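Local coordinates for acyl-CoA synthetase (AMP-forming)/AMP-acid ligase II-like protein (Dyadobacter fermentans, PDB 4GS5) that probably activates carboxylic acids, perhaps medium-chain fatty acids, with ATP through an acyl-adenylate and joins them to coenzyme A, as other AMP-forming ligases do, at residues T79-L85 and D123-M129; T112-L116 and M132-I137; I265-A270 and A281-W285. All coordinates share one frame; numbering follows the deposited sequence. Where two conformers were deposited one is given.

Following the chain from the N terminus, contact 1 closes first: strand 80-83 is joined by strand 126-129 after an excursion through helix 90-102 and strand 105-109. Within that excursion lies 112-116, whose partner 132-137 comes after strand 126-129, so contacts 1 and 2 cross rather than nest. They also touch, with Cys84 packing on Pro115 and a further meeting at Gln133; together they tie two parallel strands, a loop and helix 131-139 within the AMP-binding region. Contact 3 follows in series, closing a short helix-to-strand connection. Its centre lies about 47 Å from that of contact 1, consistent with the separate C-terminal domain of this superfamily.

Contact 1: residues T79-L85 and D123-M129; sequences TRALVCL and DFDFVAM
Thr79 CG2 lies against the CB atoms of Asp125 and Phe126, while its hydroxyl turns to Gly76 O. Arg80 supplies most of the polar contact. The Arg80 side chain bends at chi3 (-58°), which brings the guanidinium side-on to Asp125 in a bidentate salt bridge: Arg80 NE meets Asp125 OD2 at 3.0 Å and Arg80 NH2 meets Asp125 OD1 at 2.8 Å, the latter nearly straight at 174°. Both oxygens lie close to the guanidinium plane, yet the nitrogens approach from above the carboxylate plane. Asp125 OD2 also accepts from Arg80 N, on the same face, and Asp125 N returns a 2.7 Å bond to Arg80 O; a weak Arg80 NH1 bond to Asp123 OD1 extends the pair to a salt-bridge network. A leucine in place of Arg80 would probably leave the Asp125 carboxylate without its charged mate, keeping the bond from the backbone N but freer to tilt. Leu82 N then bonds Phe126 O at 3.0 Å, and Leu82 CB stands over the centre of the Phe124 ring, 3.7 Å from the centroid, in a CH-pi contact. Beyond this the parallel strands separate, and a water spans them, bound by Leu82 O, Cys84 N and Ala128 O. Cys84 SG reaches Val127 CG2 at 3.7 Å, and Leu85 CD1 rests on Ala128 CB at 3.8 Å. The pair belongs to the parallel part of the AMP-binding region's sheet: strand 105-109 flanks 80-83, strand 153-155 flanks 126-129, and Met95 of helix 90-102 packs on Ala81, Val83, Phe126 and Ala128.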
loop_
_atom_site.group_PDB
_atom_site.type_symbol
_atom_site.label_atom_id
_atom_site.label_comp_id
_atom_site.label_asym_id
_atom_site.label_seq_id
_atom_site.Cartn_x
_atom_site.Cartn_y
_atom_site.Cartn_z
ATOM N N THR A 79 -7.756 -20.206 16.925
ATOM C CA THR A 79 -6.736 -19.169 16.711
ATOM C C THR A 79 -6.818 -18.096 17.804
ATOM O O THR A 79 -7.875 -17.488 18.009
ATOM C CB THR A 79 -6.900 -18.481 15.341
ATOM O OG1 THR A 79 -6.580 -19.409 14.298
ATOM C CG2 THR A 79 -5.964 -17.295 15.208
ATOM N N ARG A 80 -5.711 -17.867 18.504
ATOM C CA ARG A 80 -5.663 -16.819 19.520
ATOM C C ARG A 80 -5.200 -15.522 18.880
ATOM O O ARG A 80 -4.029 -15.379 18.545
ATOM C CB ARG A 80 -4.714 -17.219 20.648
ATOM C CG ARG A 80 -5.184 -18.427 21.451
ATOM C CD ARG A 80 -4.049 -18.980 22.298
ATOM N NE ARG A 80 -2.919 -19.357 21.449
ATOM C CZ ARG A 80 -1.724 -19.724 21.904
ATOM N NH1 ARG A 80 -1.493 -19.759 23.209
ATOM N NH2 ARG A 80 -0.758 -20.045 21.052
ATOM N N ALA A 81 -6.127 -14.586 18.690
ATOM C CA ALA A 81 -5.837 -13.388 17.931
ATOM C C ALA A 81 -5.825 -12.173 18.849
ATOM O O ALA A 81 -6.708 -12.018 19.705
ATOM C CB ALA A 81 -6.864 -13.214 16.828
ATOM N N LEU A 82 -4.822 -11.318 18.678
ATOM C CA LEU A 82 -4.760 -10.059 19.420
ATOM C C LEU A 82 -5.310 -8.927 18.545
ATOM O O LEU A 82 -4.859 -8.728 17.418
ATOM C CB LEU A 82 -3.315 -9.746 19.833
ATOM C CG LEU A 82 -3.047 -8.360 20.446
ATOM C CD1 LEU A 82 -3.594 -8.278 21.866
ATOM C CD2 LEU A 82 -1.564 -8.087 20.457
ATOM N N VAL A 83 -6.299 -8.205 19.059
ATOM C CA VAL A 83 -6.899 -7.098 18.325
ATOM C C VAL A 83 -6.371 -5.772 18.876
ATOM O O VAL A 83 -6.831 -5.316 19.922
ATOM C CB VAL A 83 -8.443 -7.120 18.473
ATOM C CG1 VAL A 83 -9.085 -5.993 17.655
ATOM C CG2 VAL A 83 -8.992 -8.481 18.061
ATOM N N CYS A 84 -5.410 -5.169 18.178
ATOM C CA CYS A 84 -4.750 -3.943 18.643
ATOM C C CYS A 84 -4.889 -2.817 17.632
ATOM O O CYS A 84 -4.208 -1.799 17.731
ATOM C CB CYS A 84 -3.264 -4.192 18.917
ATOM S SG CYS A 84 -2.341 -4.879 17.481
ATOM N N LEU A 85 -5.768 -3.016 16.656
ATOM C CA LEU A 85 -6.145 -1.966 15.730
ATOM C C LEU A 85 -7.437 -1.331 16.228
ATOM O O LEU A 85 -8.271 -1.998 16.843
ATOM C CB LEU A 85 -6.337 -2.557 14.344
ATOM C CG LEU A 85 -5.029 -3.106 13.778
ATOM C CD1 LEU A 85 -5.284 -3.967 12.568
ATOM C CD2 LEU A 85 -4.117 -1.936 13.463
ATOM N N ASP A 123 0.528 -14.482 24.440
ATOM C CA ASP A 123 0.789 -15.682 23.656
ATOM C C ASP A 123 -0.277 -15.855 22.576
ATOM O O ASP A 123 -1.351 -16.388 22.829
ATOM C CB ASP A 123 0.872 -16.907 24.575
ATOM C CG ASP A 123 1.610 -18.072 23.932
ATOM O OD1 ASP A 123 1.476 -19.210 24.442
ATOM O OD2 ASP A 123 2.315 -17.854 22.916
ATOM N N PHE A 124 0.022 -15.395 21.366
ATOM C CA PHE A 124 -0.974 -15.370 20.304
ATOM C C PHE A 124 -0.578 -16.198 19.098
ATOM O O PHE A 124 0.580 -16.604 18.967
ATOM C CB PHE A 124 -1.251 -13.919 19.901
ATOM C CG PHE A 124 -1.645 -13.067 21.056
ATOM C CD1 PHE A 124 -2.918 -13.164 21.587
ATOM C CD2 PHE A 124 -0.733 -12.213 21.653
ATOM C CE1 PHE A 124 -3.290 -12.397 22.689
ATOM C CE2 PHE A 124 -1.098 -11.437 22.749
ATOM C CZ PHE A 124 -2.375 -11.535 23.267
ATOM N N ASP A 125 -1.559 -16.454 18.236
ATOM C CA ASP A 125 -1.344 -17.187 16.999
ATOM C C ASP A 125 -1.393 -16.247 15.819
ATOM O O ASP A 125 -0.981 -16.599 14.721
ATOM C CB ASP A 125 -2.413 -18.265 16.819
ATOM C CG ASP A 125 -2.395 -19.296 17.945
ATOM O OD1 ASP A 125 -1.302 -19.768 18.313
ATOM O OD2 ASP A 125 -3.475 -19.610 18.483
ATOM N N PHE A 126 -1.934 -15.055 16.048
ATOM C CA PHE A 126 -2.128 -14.116 14.974
ATOM C C PHE A 126 -2.366 -12.704 15.495
ATOM O O PHE A 126 -3.080 -12.494 16.479
ATOM C CB PHE A 126 -3.296 -14.531 14.087
ATOM C CG PHE A 126 -3.531 -13.584 12.952
ATOM C CD1 PHE A 126 -2.572 -13.413 11.979
ATOM C CD2 PHE A 126 -4.705 -12.850 12.872
ATOM C CE1 PHE A 126 -2.770 -12.529 10.924
ATOM C CE2 PHE A 126 -4.916 -11.970 11.821
ATOM C CZ PHE A 126 -3.949 -11.811 10.850
ATOM N N VAL A 127 -1.762 -11.737 14.831
ATOM C CA VAL A 127 -2.059 -10.341 15.129
ATOM C C VAL A 127 -1.959 -9.515 13.863
ATOM O O VAL A 127 -1.052 -9.739 13.046
ATOM C CB VAL A 127 -1.108 -9.767 16.183
ATOM C CG1 VAL A 127 0.333 -9.877 15.710
ATOM C CG2 VAL A 127 -1.477 -8.301 16.495
ATOM N N ALA A 128 -2.881 -8.563 13.690
ATOM C CA ALA A 128 -2.742 -7.608 12.586
ATOM C C ALA A 128 -2.368 -6.269 13.188
ATOM O O ALA A 128 -2.916 -5.876 14.212
ATOM C CB ALA A 128 -4.028 -7.501 11.780
HETATM N N MSE A 129 -1.422 -5.570 12.577
HETATM C CA MSE A 129 -0.995 -4.304 13.136
HETATM C C MSE A 129 -0.383 -3.425 12.065
HETATM O O MSE A 129 -0.242 -3.851 10.919
HETATM C CB MSE A 129 -0.027 -4.534 14.304
HETATM C CG MSE A 129 1.310 -5.147 13.938
HETATM SE SE MSE A 129 2.429 -5.475 15.541
HETATM C CE MSE A 129 1.205 -6.561 16.565
HETATM O O HOH W 1 -5.115 -6.567 15.590
#

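Contact 2: residues T112-L116 and M132-I137; sequences TANPL and MQLQSI. With EDO (1,2-ethanediol), chain B.
Ala113 O is set against the helix surface, 3.2 Å from Gln133 CA in a CA-H...O contact and equally near Ser136 CB. Next to it, Gln133 NE2 donates to Thr112 O at 2.8 Å with an N-H...O angle of 173°; the acceptor lies in the plane of the amide, which therefore meets the carbonyl with its N-H and not with a face. Gln133 CG is anti to its own carbonyl carbon (chi1 -77°) and the chain is extended beyond it, carrying the amide to Thr112 O. On the apolar side, Ile137 CD1 touches Pro115 CG at 3.7 Å and Leu116 CG at 4.0 Å, while Ile137 CG1 passes Asn114 OD1 at 3.4 Å. That oxygen accepts from Leu116 N, forming an Asx turn within the loop that follows strand 105-109 and lies against helix 131-139. Further out, Asn114 ND2 bonds Thr143 OG1, fixing the other end of the amide. Gln133 is held from two more directions: OE1 accepts from Val130 N, and NE2 probably also donates to Cys84 O. Met129 of the preceding strand backs both Pro115 and Ile137. Ser136 OG turns back along its own helix to Met132 O, and Met132 N donates to a bound ethanediol.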
loop_
_atom_site.group_PDB
_atom_site.type_symbol
_atom_site.label_atom_id
_atom_site.label_comp_id
_atom_site.label_asym_id
_atom_site.label_seq_id
_atom_site.Cartn_x
_atom_site.Cartn_y
_atom_site.Cartn_z
ATOM N N THR A 112 -2.666 1.214 20.845
ATOM C CA THR A 112 -1.530 2.029 21.248
ATOM C C THR A 112 -0.358 1.645 20.355
ATOM O O THR A 112 -0.472 0.727 19.538
ATOM C CB THR A 112 -1.106 1.766 22.698
ATOM O OG1 THR A 112 -0.745 0.385 22.834
ATOM C CG2 THR A 112 -2.222 2.080 23.645
ATOM N N ALA A 113 0.768 2.336 20.522
ATOM C CA ALA A 113 1.946 2.114 19.681
ATOM C C ALA A 113 2.581 0.760 19.967
ATOM O O ALA A 113 3.191 0.142 19.087
ATOM C CB ALA A 113 2.965 3.222 19.891
ATOM N N ASN A 114 2.444 0.306 21.206
ATOM C CA ASN A 114 3.017 -0.973 21.602
ATOM C C ASN A 114 1.966 -1.887 22.207
ATOM O O ASN A 114 1.692 -1.813 23.406
ATOM C CB ASN A 114 4.174 -0.776 22.583
ATOM C CG ASN A 114 4.979 -2.054 22.797
ATOM O OD1 ASN A 114 4.429 -3.166 22.778
ATOM N ND2 ASN A 114 6.291 -1.899 22.991
ATOM N N PRO A 115 1.375 -2.748 21.371
ATOM C CA PRO A 115 0.307 -3.667 21.778
ATOM C C PRO A 115 0.726 -4.697 22.833
ATOM O O PRO A 115 -0.150 -5.261 23.485
ATOM C CB PRO A 115 -0.067 -4.374 20.471
ATOM C CG PRO A 115 1.063 -4.112 19.545
ATOM C CD PRO A 115 1.630 -2.801 19.923
ATOM N N LEU A 116 2.023 -4.948 22.990
ATOM C CA LEU A 116 2.489 -5.929 23.967
ATOM C C LEU A 116 2.858 -5.283 25.292
ATOM O O LEU A 116 3.047 -5.969 26.299
ATOM C CB LEU A 116 3.698 -6.699 23.432
ATOM C CG LEU A 116 3.451 -7.744 22.345
ATOM C CD1 LEU A 116 4.722 -8.565 22.142
ATOM C CD2 LEU A 116 2.280 -8.648 22.707
HETATM N N MSE A 132 4.526 0.621 12.361
HETATM C CA MSE A 132 5.044 1.322 13.516
HETATM C C MSE A 132 4.808 0.553 14.816
HETATM O O MSE A 132 5.598 0.647 15.761
HETATM C CB MSE A 132 4.417 2.708 13.627
HETATM C CG MSE A 132 5.281 3.656 14.375
HETATM SE SE MSE A 132 4.698 5.478 14.129
HETATM C CE MSE A 132 5.621 5.928 12.472
ATOM N N GLN A 133 3.714 -0.189 14.881
ATOM C CA GLN A 133 3.465 -0.989 16.080
ATOM C C GLN A 133 4.488 -2.105 16.238
ATOM O O GLN A 133 4.921 -2.408 17.354
ATOM C CB GLN A 133 2.045 -1.549 16.105
ATOM C CG GLN A 133 0.998 -0.497 16.487
ATOM C CD GLN A 133 -0.411 -1.027 16.340
ATOM O OE1 GLN A 133 -0.752 -1.627 15.321
ATOM N NE2 GLN A 133 -1.235 -0.820 17.358
ATOM N N LEU A 134 4.884 -2.724 15.126
ATOM C CA LEU A 134 5.871 -3.790 15.222
ATOM C C LEU A 134 7.236 -3.201 15.551
ATOM O O LEU A 134 8.014 -3.770 16.310
ATOM C CB LEU A 134 5.950 -4.588 13.920
ATOM C CG LEU A 134 6.979 -5.715 13.885
ATOM C CD1 LEU A 134 6.706 -6.698 15.017
ATOM C CD2 LEU A 134 6.931 -6.411 12.520
ATOM N N GLN A 135 7.540 -2.051 14.976
ATOM C CA GLN A 135 8.825 -1.413 15.237
ATOM C C GLN A 135 8.924 -1.019 16.708
ATOM O O GLN A 135 9.999 -1.080 17.300
ATOM C CB GLN A 135 9.020 -0.189 14.339
ATOM C CG GLN A 135 10.490 0.235 14.164
ATOM C CD GLN A 135 10.965 1.206 15.226
ATOM O OE1 GLN A 135 10.170 1.756 15.986
ATOM N NE2 GLN A 135 12.277 1.440 15.270
ATOM N N SER A 136 7.793 -0.604 17.289
ATOM C CA SER A 136 7.753 -0.170 18.692
ATOM C C SER A 136 8.034 -1.343 19.614
ATOM O O SER A 136 8.790 -1.226 20.569
ATOM C CB SER A 136 6.384 0.415 19.061
ATOM O OG SER A 136 6.242 1.747 18.607
ATOM N N ILE A 137 7.388 -2.467 19.334
ATOM C CA ILE A 137 7.631 -3.689 20.082
ATOM C C ILE A 137 9.111 -4.068 20.032
ATOM O O ILE A 137 9.695 -4.433 21.043
ATOM C CB ILE A 137 6.806 -4.853 19.523
ATOM C CG1 ILE A 137 5.327 -4.666 19.867
ATOM C CG2 ILE A 137 7.344 -6.184 20.048
ATOM C CD1 ILE A 137 4.412 -5.640 19.143
HETATM C C1 EDO B . 4.207 3.679 9.001
HETATM O O1 EDO B . 5.440 3.537 9.717
HETATM C C2 EDO B . 3.247 2.533 9.324
HETATM O O2 EDO B . 2.819 2.550 10.693
#

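Contact 3: residues I265-A270 and A281-W285; sequences IDQRIA and AFFCW. With EDO (1,2-ethanediol), chain P.
The Phe282 ring meets helix 262-276 with its edge: Asp266 O and Ala270 CB both lie near the ring plane, and Phe282 CZ comes to 3.6 Å from Asp266 O. Above one face, offset toward the rim, sits a water held by Phe282 O; Phe273 adds a stacked ring from later in the same helix. The contact is helix-on-sheet packing: helix segment 265-270 runs at 141° to strand segment 282-285, the start of the outer strand 282-289 of a three-stranded sheet, an arrangement consistent with the small C-terminal domain of the superfamily. Ile269 bridges two residues of the strand. Ile269 CG1 lies anti to the carbonyl carbon (chi1 -75°), which puts CG2 anti to the backbone N; Ile269 CG2 meets Phe282 CE1 at 3.5 Å and Ile269 CD1 reaches Cys284 SG at 3.2 Å, a tight approach. Ile265 CG2 meets the same Cys284 SG at 3.7 Å. Ile316 of helix 306-319 and Pro326 pack on Ile269 in turn, and Val299 of the adjoining strand pairs with Phe283. Asp266 OD1 appears to accept from Cys284 N, but the model crowds this oxygen and the bond is doubtful. The other oxygen of that carboxylate meets solvent: one water donates to Asp266 OD2 at 2.6 Å and to Cys284 O at 2.7 Å.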
loop_
_atom_site.group_PDB
_atom_site.type_symbol
_atom_site.label_atom_id
_atom_site.label_comp_id
_atom_site.label_asym_id
_atom_site.label_seq_id
_atom_site.Cartn_x
_atom_site.Cartn_y
_atom_site.Cartn_z
ATOM N N ILE A 265 14.690 10.250 -13.432
ATOM C CA ILE A 265 15.640 10.751 -14.415
ATOM C C ILE A 265 15.740 12.276 -14.291
ATOM O O ILE A 265 16.825 12.848 -14.436
ATOM C CB ILE A 265 15.329 10.264 -15.866
ATOM C CG1 ILE A 265 16.511 10.569 -16.777
ATOM C CG2 ILE A 265 14.054 10.870 -16.417
ATOM C CD1 ILE A 265 17.720 9.705 -16.455
ATOM N N ASP A 266 14.617 12.926 -13.966
ATOM C CA ASP A 266 14.608 14.376 -13.762
ATOM C C ASP A 266 15.572 14.776 -12.641
ATOM O O ASP A 266 16.314 15.752 -12.780
ATOM C CB ASP A 266 13.202 14.879 -13.430
ATOM C CG ASP A 266 12.413 15.280 -14.661
ATOM O OD1 ASP A 266 12.995 15.298 -15.767
ATOM O OD2 ASP A 266 11.210 15.600 -14.524
ATOM N N GLN A 267 15.564 14.022 -11.538
ATOM C CA GLN A 267 16.434 14.330 -10.397
ATOM C C GLN A 267 17.897 14.216 -10.801
ATOM O O GLN A 267 18.722 15.023 -10.396
ATOM C CB GLN A 267 16.161 13.413 -9.190
ATOM C CG GLN A 267 14.728 13.468 -8.646
ATOM C CD GLN A 267 14.509 12.544 -7.446
ATOM O OE1 GLN A 267 15.404 11.790 -7.052
ATOM N NE2 GLN A 267 13.313 12.605 -6.860
ATOM N N ARG A 268 18.210 13.201 -11.597
ATOM C CA ARG A 268 19.567 13.016 -12.119
ATOM C C ARG A 268 20.030 14.147 -13.039
ATOM O O ARG A 268 21.172 14.599 -12.959
ATOM C CB ARG A 268 19.689 11.664 -12.828
ATOM C CG ARG A 268 19.789 10.515 -11.851
ATOM C CD ARG A 268 19.652 9.150 -12.508
ATOM N NE ARG A 268 19.460 8.111 -11.497
ATOM C CZ ARG A 268 20.443 7.580 -10.779
ATOM N NH1 ARG A 268 21.694 7.985 -10.963
ATOM N NH2 ARG A 268 20.175 6.646 -9.872
ATOM N N ILE A 269 19.143 14.602 -13.917
ATOM C CA ILE A 269 19.450 15.748 -14.762
ATOM C C ILE A 269 19.532 17.057 -13.962
ATOM O O ILE A 269 20.331 17.939 -14.279
ATOM C CB ILE A 269 18.420 15.877 -15.883
ATOM C CG1 ILE A 269 18.695 14.799 -16.930
ATOM C CG2 ILE A 269 18.474 17.260 -16.504
ATOM C CD1 ILE A 269 17.548 14.548 -17.858
ATOM N N ALA A 270 18.710 17.173 -12.922
ATOM C CA ALA A 270 18.733 18.360 -12.072
ATOM C C ALA A 270 20.116 18.591 -11.473
ATOM O O ALA A 270 20.589 19.724 -11.422
ATOM C CB ALA A 270 17.685 18.255 -10.967
ATOM N N ALA A 281 14.098 26.348 -16.432
ATOM C CA ALA A 281 13.269 25.241 -15.981
ATOM C C ALA A 281 13.366 24.139 -17.033
ATOM O O ALA A 281 13.726 24.404 -18.182
ATOM C CB ALA A 281 11.827 25.692 -15.787
ATOM N N PHE A 282 13.059 22.906 -16.646
ATOM C CA PHE A 282 13.101 21.805 -17.592
ATOM C C PHE A 282 12.237 20.667 -17.067
ATOM O O PHE A 282 11.893 20.619 -15.885
ATOM C CB PHE A 282 14.537 21.295 -17.743
ATOM C CG PHE A 282 15.007 20.501 -16.549
ATOM C CD1 PHE A 282 14.888 19.118 -16.525
ATOM C CD2 PHE A 282 15.513 21.147 -15.425
ATOM C CE1 PHE A 282 15.293 18.380 -15.409
ATOM C CE2 PHE A 282 15.915 20.416 -14.302
ATOM C CZ PHE A 282 15.806 19.028 -14.303
ATOM N N PHE A 283 11.893 19.742 -17.953
ATOM C CA PHE A 283 11.311 18.481 -17.516
ATOM C C PHE A 283 11.586 17.417 -18.562
ATOM O O PHE A 283 11.581 17.686 -19.773
ATOM C CB PHE A 283 9.798 18.605 -17.217
ATOM C CG PHE A 283 8.967 19.046 -18.400
ATOM C CD1 PHE A 283 8.409 18.109 -19.267
ATOM C CD2 PHE A 283 8.746 20.393 -18.644
ATOM C CE1 PHE A 283 7.646 18.504 -20.347
ATOM C CE2 PHE A 283 7.984 20.805 -19.738
ATOM C CZ PHE A 283 7.423 19.859 -20.585
ATOM N N CYS A 284 11.871 16.214 -18.087
ATOM C CA CYS A 284 11.953 15.074 -18.976
ATOM C C CYS A 284 10.553 14.691 -19.414
ATOM O O CYS A 284 9.589 14.847 -18.665
ATOM C CB CYS A 284 12.635 13.900 -18.278
ATOM S SG CYS A 284 14.408 14.131 -18.186
ATOM N N TRP A 285 10.453 14.196 -20.639
ATOM C CA TRP A 285 9.180 13.755 -21.170
ATOM C C TRP A 285 9.457 12.640 -22.172
ATOM O O TRP A 285 10.534 12.041 -22.157
ATOM C CB TRP A 285 8.455 14.925 -21.836
ATOM C CG TRP A 285 6.971 14.750 -21.950
ATOM C CD1 TRP A 285 6.227 14.748 -23.103
ATOM C CD2 TRP A 285 6.043 14.566 -20.874
ATOM N NE1 TRP A 285 4.899 14.569 -22.805
ATOM C CE2 TRP A 285 4.757 14.458 -21.445
ATOM C CE3 TRP A 285 6.170 14.502 -19.486
ATOM C CZ2 TRP A 285 3.603 14.280 -20.670
ATOM C CZ3 TRP A 285 5.021 14.319 -18.715
ATOM C CH2 TRP A 285 3.757 14.210 -19.311
HETATM C C1 EDO P . 11.537 22.668 -12.478
HETATM O O1 EDO P . 12.579 22.657 -13.470
HETATM C C2 EDO P . 10.651 23.894 -12.643
HETATM O O2 EDO P . 11.453 25.032 -12.346
HETATM O O HOH W 2 9.211 15.056 -16.029
HETATM O O HOH W 3 12.011 18.751 -13.662
#